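ORF10 (Moritella marina, PDB 6RIW) probably condenses acyl chains as the ketosynthase-chain length factor didomain of a polyunsaturated fatty acid synthase, a beta-ketoacyl synthase of the thiolase-like superfamily. Local coordinates at residues A[129-141]-A[946-958]. Residues are numbered along the deposited sequence; the frame is centred on the assembly and turned at random.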
loop_
_atom_site.group_PDB
_atom_site.type_symbol
_atom_site.label_atom_id
_atom_site.label_comp_id
_atom_site.label_asym_id
_atom_site.label_seq_id
_atom_site.Cartn_x
_atom_site.Cartn_y
_atom_site.Cartn_z
ATOM N N SER A 129 2.347 5.074 -13.778
ATOM C CA SER A 129 1.889 3.688 -13.971
ATOM C C SER A 129 0.786 3.603 -15.032
ATOM O O SER A 129 0.719 2.617 -15.780
ATOM C CB SER A 129 1.448 3.074 -12.634
ATOM O OG SER A 129 0.221 3.606 -12.154
ATOM N N ASN A 130 -0.048 4.649 -15.145
ATOM C CA ASN A 130 -1.069 4.720 -16.191
ATOM C C ASN A 130 -0.478 4.464 -17.569
ATOM O O ASN A 130 -1.094 3.788 -18.402
ATOM C CB ASN A 130 -1.743 6.102 -16.208
ATOM C CG ASN A 130 -2.669 6.354 -15.044
ATOM O OD1 ASN A 130 -3.131 5.435 -14.368
ATOM N ND2 ASN A 130 -2.956 7.632 -14.806
ATOM N N GLN A 131 0.719 5.002 -17.832
ATOM C CA GLN A 131 1.291 4.908 -19.172
ATOM C C GLN A 131 1.564 3.466 -19.572
ATOM O O GLN A 131 1.587 3.149 -20.769
ATOM C CB GLN A 131 2.599 5.711 -19.264
ATOM C CG GLN A 131 2.463 7.215 -19.077
ATOM C CD GLN A 131 2.184 7.939 -20.392
ATOM O OE1 GLN A 131 2.066 7.313 -21.447
ATOM N NE2 GLN A 131 2.066 9.270 -20.326
ATOM N N LEU A 132 1.758 2.583 -18.600
ATOM C CA LEU A 132 2.096 1.194 -18.882
ATOM C C LEU A 132 0.886 0.323 -19.185
ATOM O O LEU A 132 1.071 -0.773 -19.714
ATOM C CB LEU A 132 2.869 0.587 -17.697
ATOM C CG LEU A 132 4.238 1.230 -17.412
ATOM C CD1 LEU A 132 4.751 0.859 -16.018
ATOM C CD2 LEU A 132 5.248 0.817 -18.446
ATOM N N PHE A 133 -0.337 0.769 -18.880
ATOM C CA PHE A 133 -1.493 -0.119 -18.991
ATOM C C PHE A 133 -2.613 0.431 -19.865
ATOM O O PHE A 133 -3.329 -0.349 -20.494
ATOM C CB PHE A 133 -2.023 -0.449 -17.595
ATOM C CG PHE A 133 -0.980 -1.084 -16.732
ATOM C CD1 PHE A 133 -0.473 -2.343 -17.076
ATOM C CD2 PHE A 133 -0.448 -0.411 -15.636
ATOM C CE1 PHE A 133 0.538 -2.922 -16.306
ATOM C CE2 PHE A 133 0.538 -0.980 -14.851
ATOM C CZ PHE A 133 1.049 -2.230 -15.179
ATOM N N MET A 134 -2.786 1.748 -19.914
ATOM C CA MET A 134 -3.864 2.310 -20.731
ATOM C C MET A 134 -3.885 1.788 -22.167
ATOM O O MET A 134 -4.990 1.572 -22.698
ATOM C CB MET A 134 -3.765 3.846 -20.757
ATOM C CG MET A 134 -4.135 4.572 -19.493
ATOM S SD MET A 134 -5.601 3.964 -18.612
ATOM C CE MET A 134 -5.186 4.499 -16.947
ATOM N N PRO A 135 -2.757 1.603 -22.856
ATOM C CA PRO A 135 -2.845 1.158 -24.254
ATOM C C PRO A 135 -3.479 -0.213 -24.413
ATOM O O PRO A 135 -4.014 -0.492 -25.484
ATOM C CB PRO A 135 -1.382 1.152 -24.719
ATOM C CG PRO A 135 -0.699 2.114 -23.838
ATOM C CD PRO A 135 -1.358 1.912 -22.485
ATOM N N LEU A 136 -3.433 -1.077 -23.390
ATOM C CA LEU A 136 -4.160 -2.347 -23.463
ATOM C C LEU A 136 -5.640 -2.102 -23.742
ATOM O O LEU A 136 -6.194 -2.614 -24.718
ATOM C CB LEU A 136 -4.021 -3.124 -22.154
ATOM C CG LEU A 136 -2.627 -3.605 -21.742
ATOM C CD1 LEU A 136 -2.616 -4.012 -20.250
ATOM C CD2 LEU A 136 -2.244 -4.769 -22.642
ATOM N N TYR A 137 -6.300 -1.338 -22.870
ATOM C CA TYR A 137 -7.745 -1.151 -23.010
ATOM C C TYR A 137 -8.068 -0.333 -24.246
ATOM O O TYR A 137 -9.078 -0.587 -24.921
ATOM C CB TYR A 137 -8.332 -0.456 -21.786
ATOM C CG TYR A 137 -7.607 -0.776 -20.506
ATOM C CD1 TYR A 137 -7.446 -2.108 -20.108
ATOM C CD2 TYR A 137 -7.089 0.250 -19.694
ATOM C CE1 TYR A 137 -6.759 -2.425 -18.949
ATOM C CE2 TYR A 137 -6.414 -0.044 -18.522
ATOM C CZ TYR A 137 -6.266 -1.383 -18.148
ATOM O OH TYR A 137 -5.584 -1.697 -16.997
ATOM N N HIS A 138 -7.250 0.675 -24.538
ATOM C CA HIS A 138 -7.632 1.635 -25.569
ATOM C C HIS A 138 -7.348 1.115 -26.970
ATOM O O HIS A 138 -8.067 1.474 -27.909
ATOM C CB HIS A 138 -6.953 2.989 -25.281
ATOM C CG HIS A 138 -7.457 3.625 -24.019
ATOM N ND1 HIS A 138 -6.711 4.507 -23.261
ATOM C CD2 HIS A 138 -8.638 3.475 -23.368
ATOM C CE1 HIS A 138 -7.426 4.889 -22.212
ATOM N NE2 HIS A 138 -8.597 4.273 -22.255
ATOM N N GLN A 139 -6.382 0.206 -27.131
ATOM C CA GLN A 139 -6.270 -0.465 -28.422
ATOM C C GLN A 139 -7.520 -1.284 -28.703
ATOM O O GLN A 139 -8.014 -1.315 -29.839
ATOM C CB GLN A 139 -5.028 -1.367 -28.476
ATOM C CG GLN A 139 -4.825 -2.042 -29.873
ATOM C CD GLN A 139 -4.398 -1.045 -30.951
ATOM O OE1 GLN A 139 -4.775 -1.163 -32.129
ATOM N NE2 GLN A 139 -3.621 -0.052 -30.549
ATOM N N VAL A 140 -8.033 -1.980 -27.682
ATOM C CA VAL A 140 -9.227 -2.790 -27.890
ATOM C C VAL A 140 -10.425 -1.893 -28.193
ATOM O O VAL A 140 -11.195 -2.176 -29.113
ATOM C CB VAL A 140 -9.490 -3.707 -26.681
ATOM C CG1 VAL A 140 -10.764 -4.540 -26.910
ATOM C CG2 VAL A 140 -8.300 -4.629 -26.446
ATOM N N VAL A 141 -10.577 -0.783 -27.458
ATOM C CA VAL A 141 -11.654 0.170 -27.762
ATOM C C VAL A 141 -11.504 0.703 -29.177
ATOM O O VAL A 141 -12.471 0.746 -29.947
ATOM C CB VAL A 141 -11.683 1.325 -26.744
ATOM C CG1 VAL A 141 -12.673 2.445 -27.215
ATOM C CG2 VAL A 141 -12.089 0.843 -25.350
ATOM N N GLN A 946 -2.529 12.226 -32.421
ATOM C CA GLN A 946 -1.867 11.320 -31.477
ATOM C C GLN A 946 -2.707 10.064 -31.301
ATOM O O GLN A 946 -3.573 10.008 -30.423
ATOM C CB GLN A 946 -1.627 12.001 -30.132
ATOM C CG GLN A 946 -0.791 11.154 -29.175
ATOM C CD GLN A 946 0.464 10.608 -29.821
ATOM O OE1 GLN A 946 0.500 9.470 -30.307
ATOM N NE2 GLN A 946 1.507 11.424 -29.843
ATOM N N PRO A 947 -2.483 9.046 -32.118
ATOM C CA PRO A 947 -3.223 7.790 -31.962
ATOM C C PRO A 947 -2.704 7.022 -30.751
ATOM O O PRO A 947 -1.675 7.369 -30.167
ATOM C CB PRO A 947 -2.935 7.047 -33.262
ATOM C CG PRO A 947 -1.592 7.575 -33.695
ATOM C CD PRO A 947 -1.481 8.981 -33.199
ATOM N N VAL A 948 -3.451 5.978 -30.359
ATOM C CA VAL A 948 -3.027 5.155 -29.216
ATOM C C VAL A 948 -1.669 4.535 -29.504
ATOM O O VAL A 948 -1.463 3.915 -30.552
ATOM C CB VAL A 948 -4.066 4.065 -28.910
ATOM C CG1 VAL A 948 -3.552 3.144 -27.758
ATOM C CG2 VAL A 948 -5.401 4.689 -28.503
ATOM N N MET A 949 -0.727 4.706 -28.577
ATOM C CA MET A 949 0.633 4.215 -28.767
ATOM C C MET A 949 0.856 2.953 -27.940
ATOM O O MET A 949 0.542 2.927 -26.746
ATOM C CB MET A 949 1.668 5.269 -28.375
ATOM C CG MET A 949 1.491 6.604 -29.104
ATOM S SD MET A 949 1.737 6.417 -30.884
ATOM C CE MET A 949 3.500 6.061 -30.881
ATOM N N MET A 950 1.453 1.937 -28.559
ATOM C CA MET A 950 1.631 0.638 -27.915
ATOM C C MET A 950 3.052 0.384 -27.433
ATOM O O MET A 950 3.305 -0.688 -26.879
ATOM C CB MET A 950 1.234 -0.471 -28.891
ATOM C CG MET A 950 -0.153 -0.302 -29.481
ATOM S SD MET A 950 -1.388 -0.535 -28.207
ATOM C CE MET A 950 -1.487 -2.328 -28.303
ATOM N N ASP A 951 3.970 1.343 -27.624
ATOM C CA ASP A 951 5.399 1.122 -27.373
ATOM C C ASP A 951 5.678 0.628 -25.957
ATOM O O ASP A 951 6.586 -0.184 -25.750
ATOM C CB ASP A 951 6.202 2.415 -27.593
ATOM C CG ASP A 951 5.870 3.110 -28.894
ATOM O OD1 ASP A 951 4.776 3.715 -28.982
ATOM O OD2 ASP A 951 6.715 3.058 -29.824
ATOM N N ASN A 952 4.953 1.149 -24.959
ATOM C CA ASN A 952 5.250 0.790 -23.576
ATOM C C ASN A 952 4.885 -0.654 -23.237
ATOM O O ASN A 952 5.328 -1.156 -22.195
ATOM C CB ASN A 952 4.508 1.732 -22.625
ATOM C CG ASN A 952 5.237 3.041 -22.429
ATOM O OD1 ASN A 952 6.460 3.087 -22.470
ATOM N ND2 ASN A 952 4.492 4.111 -22.215
ATOM N N LEU A 953 4.092 -1.321 -24.078
ATOM C CA LEU A 953 3.717 -2.710 -23.836
ATOM C C LEU A 953 4.794 -3.700 -24.264
ATOM O O LEU A 953 4.817 -4.830 -23.763
ATOM C CB LEU A 953 2.421 -3.035 -24.585
ATOM C CG LEU A 953 1.179 -2.216 -24.267
ATOM C CD1 LEU A 953 -0.037 -2.719 -25.097
ATOM C CD2 LEU A 953 0.883 -2.259 -22.779
ATOM N N LYS A 954 5.655 -3.325 -25.201
ATOM C CA LYS A 954 6.683 -4.244 -25.655
ATOM C C LYS A 954 7.570 -4.645 -24.476
ATOM O O LYS A 954 8.044 -3.761 -23.740
ATOM C CB LYS A 954 7.516 -3.572 -26.740
ATOM C CG LYS A 954 8.719 -4.388 -27.182
ATOM C CD LYS A 954 9.520 -3.612 -28.241
ATOM C CE LYS A 954 10.444 -4.525 -29.040
ATOM N NZ LYS A 954 11.780 -4.622 -28.409
ATOM N N PRO A 955 7.814 -5.943 -24.257
ATOM C CA PRO A 955 8.705 -6.368 -23.160
ATOM C C PRO A 955 10.025 -5.603 -23.133
ATOM O O PRO A 955 10.786 -5.602 -24.113
ATOM C CB PRO A 955 8.913 -7.863 -23.435
ATOM C CG PRO A 955 7.627 -8.293 -24.147
ATOM C CD PRO A 955 7.219 -7.086 -24.981
ATOM N N GLN A 956 10.291 -4.927 -22.011
ATOM C CA GLN A 956 11.365 -3.936 -21.945
ATOM C C GLN A 956 12.751 -4.527 -21.709
ATOM O O GLN A 956 13.740 -3.802 -21.863
ATOM C CB GLN A 956 11.056 -2.899 -20.854
ATOM C CG GLN A 956 9.898 -2.003 -21.256
ATOM C CD GLN A 956 9.541 -0.972 -20.193
ATOM O OE1 GLN A 956 10.318 -0.696 -19.287
ATOM N NE2 GLN A 956 8.359 -0.380 -20.325
ATOM N N GLY A 957 12.858 -5.802 -21.351
ATOM C CA GLY A 957 14.160 -6.397 -21.073
ATOM C C GLY A 957 14.877 -5.818 -19.874
ATOM O O GLY A 957 16.094 -5.594 -19.939
ATOM N N ILE A 958 14.155 -5.566 -18.778
ATOM C CA ILE A 958 14.759 -4.932 -17.610
ATOM C C ILE A 958 15.686 -5.929 -16.939
ATOM O O ILE A 958 15.308 -7.076 -16.687
ATOM C CB ILE A 958 13.686 -4.450 -16.620
ATOM C CG1 ILE A 958 12.710 -3.477 -17.288
ATOM C CG2 ILE A 958 14.341 -3.795 -15.399
ATOM C CD1 ILE A 958 13.354 -2.220 -17.868
HETATM O O HOH W 1 1.283 5.125 -22.630
HETATM O O HOH W 2 3.734 -2.048 -20.150
HETATM O O HOH W 3 -2.900 2.236 -32.239
#
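Pro135 packs against Val948, Met950 and Leu953, where helix 129-148 of the first thiolase-like ketosynthase unit meets the loop that follows helix 929-934. The helix is kinked here: the prolyl N carries no hydrogen, and Leu136 N bonds Phe133 O instead of the turn before. Pro135 CB lies 3.9 Å from Met950 SD and makes apolar contact with Val948 CG1 and Leu953 CD1. Leu953 CD1 also reaches Leu136 CD2 at 3.9 Å, and Thr703 of helix 699-706 touches both leucines. Val948 rests its two methyls on the helix: CG2 meets His138 CB and CG1 sits near the backbone N of Gln139.

The side chains of Gln139 and Met950 cross at about a right angle. Gln139 CG is anti to its own N (chi1 -177°), and the chain then bends at chi2 (71°), which brings NE2 to 3.3 Å from Met950 SD. Met950 CE rests on Gln139 CB and CG. Gln139 OE1 accepts a hydrogen bond from Asn143 ND2. An alanine at Gln139 is likely to cost Met950 the CG contact at CE and the amide beside SD, and to break the water link to Val948 O.

Polar contacts are mostly water-mediated. One water joins Gln139 NE2 to Val948 O, and another joins Leu132 O to Asn952 O. Asn952 ND2, held mainly by Lys162 O, gives Gln131 O a weak, bent hydrogen bond of 3.4 Å (142°). Gln131 NE2 hydrogen-bonds Ala160 O. A third water accepts weakly from Asn952 ND2 and donates to Gln131 O and, at 2.6 Å, to Gln131 OE1.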